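Local coordinates for dual specificity protein phosphatase 8 (Homo sapiens, PDB 4JMK) that probably removes phosphate from tyrosine, serine and threonine residues of proteins and so dampens mitogen-activated protein kinase signalling, at residues E61-L64 and P65-K69. The protein carries 1 engineered substitution. Numbering follows the deposited sequence.
Sequences EKLL and PWLDK
Leu67 lies against Leu63 and Leu64 where the chain passes from a loop into helix 67-79. Followed outward, its CB sits 3.4 Å from Leu64 O, and CG rests near both carbonyl oxygens, Leu63 O and Leu64 O. The branches then part. CD1 continues beside Leu64, 4.1 Å from Leu64 CD2, whereas CD2 turns to Leu63, 3.9 Å from Leu63 CG, the two side chains crossing at about a right angle. With CG anti to the carbonyl carbon (chi1 -68°), the isobutyl group is carried back over the preceding turn. Two backbone bonds fold the chain here. Trp66 N donates to Leu63 O at 3.0 Å. Leu67 N donates to Leu64 O at 3.2 Å. These successive i to i+3 bonds form the tight turns leading into the helix. Leu64 O also receives a bond from a water at 2.6 Å, and this water accepts from Asp68 N, bridging an i to i+4 pair too far apart to bond directly.

This is the catalytic domain of a dual-specificity phosphatase, in the protein-tyrosine phosphatase fold, and the segment leads into helix 67-79, the next helix after strand 50-52. Leu63 and Leu67 face inward onto helix 94-107, meeting Ile98 and Ala101 respectively; Tyr138 of helix 129-148 touches both Leu64 and Leu67. Replacing Leu67 with an alanine removes the methyls that Leu63 CG and Leu64 CD2 rest on and would probably open a gap toward Ala101 and Tyr138.

Trp66 CB lies 3.4 Å from Leu63 O, while Lys62 O lies in the indole plane at the ring edge, 3.9 Å from Trp66 CD1. The Trp66 side chain also touches Val53 and Pro54.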
ATOM      1  N   GLU A  61      10.418   6.073 -11.670  1.00 30.45           N
ATOM      2  CA  GLU A  61       9.765   6.714 -10.541  1.00 32.98           C
ATOM      3  C   GLU A  61      10.286   6.133  -9.234  1.00 35.42           C
ATOM      4  O   GLU A  61      10.704   4.974  -9.145  1.00 29.13           O
ATOM      5  CB  GLU A  61       8.245   6.574 -10.625  1.00 39.15           C
ATOM      6  CG  GLU A  61       7.484   7.269  -9.510  1.00 45.11           C
ATOM      7  CD  GLU A  61       7.496   8.782  -9.631  1.00 47.20           C
ATOM      8  OE1 GLU A  61       6.569   9.323 -10.262  1.00 42.48           O
ATOM      9  OE2 GLU A  61       8.418   9.431  -9.092  1.00 56.41           O
ATOM     10  N   LYS A  62      10.245   6.958  -8.204  1.00 35.30           N
ATOM     11  CA  LYS A  62      10.893   6.617  -6.967  1.00 28.35           C
ATOM     12  C   LYS A  62       9.868   6.552  -5.804  1.00 34.17           C
ATOM     13  O   LYS A  62       9.202   7.546  -5.467  1.00 27.13           O
ATOM     14  CB  LYS A  62      12.024   7.625  -6.773  1.00 42.42           C
ATOM     15  CG  LYS A  62      13.198   7.141  -5.967  1.00 58.42           C
ATOM     16  CD  LYS A  62      13.646   8.278  -5.054  1.00 69.85           C
ATOM     17  CE  LYS A  62      12.422   9.026  -4.518  1.00 78.14           C
ATOM     18  NZ  LYS A  62      11.319   8.121  -4.040  1.00 82.70           N
ATOM     19  N   LEU A  63       9.719   5.370  -5.217  1.00 22.10           N
ATOM     20  CA  LEU A  63       8.675   5.100  -4.228  1.00 21.66           C
ATOM     21  C   LEU A  63       9.296   4.997  -2.824  1.00 20.48           C
ATOM     22  O   LEU A  63       8.607   5.154  -1.815  1.00 27.51           O
ATOM     23  CB  LEU A  63       7.983   3.779  -4.596  1.00 29.71           C
ATOM     24  CG  LEU A  63       6.962   3.105  -3.678  1.00 34.95           C
ATOM     25  CD1 LEU A  63       5.865   4.066  -3.260  1.00 28.08           C
ATOM     26  CD2 LEU A  63       6.358   1.876  -4.361  1.00 33.73           C
ATOM     27  N   LEU A  64      10.598   4.729  -2.766  1.00 26.40           N
ATOM     28  CA  LEU A  64      11.295   4.400  -1.506  1.00 26.01           C
ATOM     29  C   LEU A  64      11.049   5.259  -0.237  1.00 20.96           C
ATOM     30  O   LEU A  64      10.701   4.699   0.829  1.00 28.51           O
ATOM     31  CB  LEU A  64      12.802   4.237  -1.738  1.00 30.12           C
ATOM     32  CG  LEU A  64      13.378   2.831  -1.637  1.00 32.55           C
ATOM     33  CD1 LEU A  64      14.865   2.858  -1.977  1.00 39.66           C
ATOM     34  CD2 LEU A  64      13.153   2.266  -0.244  1.00 22.25           C
ATOM     35  N   PRO A  65      11.219   6.603  -0.331  1.00 30.05           N
ATOM     36  CA  PRO A  65      11.040   7.523   0.789  1.00 32.69           C
ATOM     37  C   PRO A  65       9.606   7.796   1.100  1.00 25.22           C
ATOM     38  O   PRO A  65       9.370   8.608   1.981  1.00 27.14           O
ATOM     39  CB  PRO A  65      11.629   8.829   0.268  1.00 38.00           C
ATOM     40  CG  PRO A  65      11.340   8.762  -1.153  1.00 35.54           C
ATOM     41  CD  PRO A  65      11.679   7.349  -1.491  1.00 32.89           C
ATOM     42  N   TRP A  66       8.663   7.190   0.385  1.00 18.19           N
ATOM     43  CA  TRP A  66       7.249   7.331   0.736  1.00 18.70           C
ATOM     44  C   TRP A  66       6.778   6.138   1.535  1.00 19.03           C
ATOM     45  O   TRP A  66       5.681   6.159   2.075  1.00 16.62           O
ATOM     46  CB  TRP A  66       6.394   7.434  -0.529  1.00 18.51           C
ATOM     47  CG  TRP A  66       6.549   8.734  -1.246  1.00 20.02           C
ATOM     48  CD1 TRP A  66       7.207   8.956  -2.423  1.00 28.26           C
ATOM     49  CD2 TRP A  66       6.015  10.000  -0.840  1.00 28.43           C
ATOM     50  NE1 TRP A  66       7.124  10.287  -2.769  1.00 28.37           N
ATOM     51  CE2 TRP A  66       6.398  10.949  -1.812  1.00 32.99           C
ATOM     52  CE3 TRP A  66       5.254  10.425   0.254  1.00 30.32           C
ATOM     53  CZ2 TRP A  66       6.035  12.299  -1.723  1.00 39.56           C
ATOM     54  CZ3 TRP A  66       4.902  11.761   0.343  1.00 30.03           C
ATOM     55  CH2 TRP A  66       5.292  12.682  -0.641  1.00 28.28           C
ATOM     56  N   LEU A  67       7.599   5.093   1.603  1.00 17.03           N
ATOM     57  CA  LEU A  67       7.156   3.836   2.208  1.00 18.55           C
ATOM     58  C   LEU A  67       6.912   3.952   3.711  1.00 19.67           C
ATOM     59  O   LEU A  67       5.875   3.526   4.204  1.00 19.80           O
ATOM     60  CB  LEU A  67       8.138   2.694   1.893  1.00 23.24           C
ATOM     61  CG  LEU A  67       8.164   2.280   0.417  1.00 21.98           C
ATOM     62  CD1 LEU A  67       9.204   1.174   0.149  1.00 18.04           C
ATOM     63  CD2 LEU A  67       6.769   1.841  -0.029  1.00 24.03           C
ATOM     64  N   ASP A  68       7.843   4.548   4.442  1.00 23.55           N
ATOM     65  CA  ASP A  68       7.649   4.672   5.883  1.00 23.68           C
ATOM     66  C   ASP A  68       6.413   5.513   6.251  1.00 24.40           C
ATOM     67  O   ASP A  68       5.686   5.166   7.184  1.00 21.80           O
ATOM     68  CB  ASP A  68       8.915   5.200   6.563  1.00 29.34           C
ATOM     69  CG  ASP A  68       9.961   4.106   6.791  1.00 38.84           C
ATOM     70  OD1 ASP A  68       9.592   2.910   6.939  1.00 38.28           O
ATOM     71  OD2 ASP A  68      11.157   4.451   6.839  1.00 45.52           O
ATOM     72  N   LYS A  69       6.165   6.597   5.514  1.00 18.91           N
ATOM     73  CA  LYS A  69       4.984   7.431   5.761  1.00 20.62           C
ATOM     74  C   LYS A  69       3.677   6.751   5.350  1.00 17.60           C
ATOM     75  O   LYS A  69       2.643   6.942   5.994  1.00 17.57           O
ATOM     76  CB  LYS A  69       5.119   8.794   5.067  1.00 24.21           C
ATOM     77  CG  LYS A  69       6.122   9.722   5.748  1.00 40.50           C
ATOM     78  CD  LYS A  69       5.996  11.153   5.228  1.00 52.39           C
ATOM     79  CE  LYS A  69       6.954  12.106   5.939  1.00 59.45           C
ATOM     80  NZ  LYS A  69       8.045  12.582   5.033  1.00 67.23           N
TER
HETATM   81  O   HOH W   1      10.579   5.325   3.313  1.00 26.77           O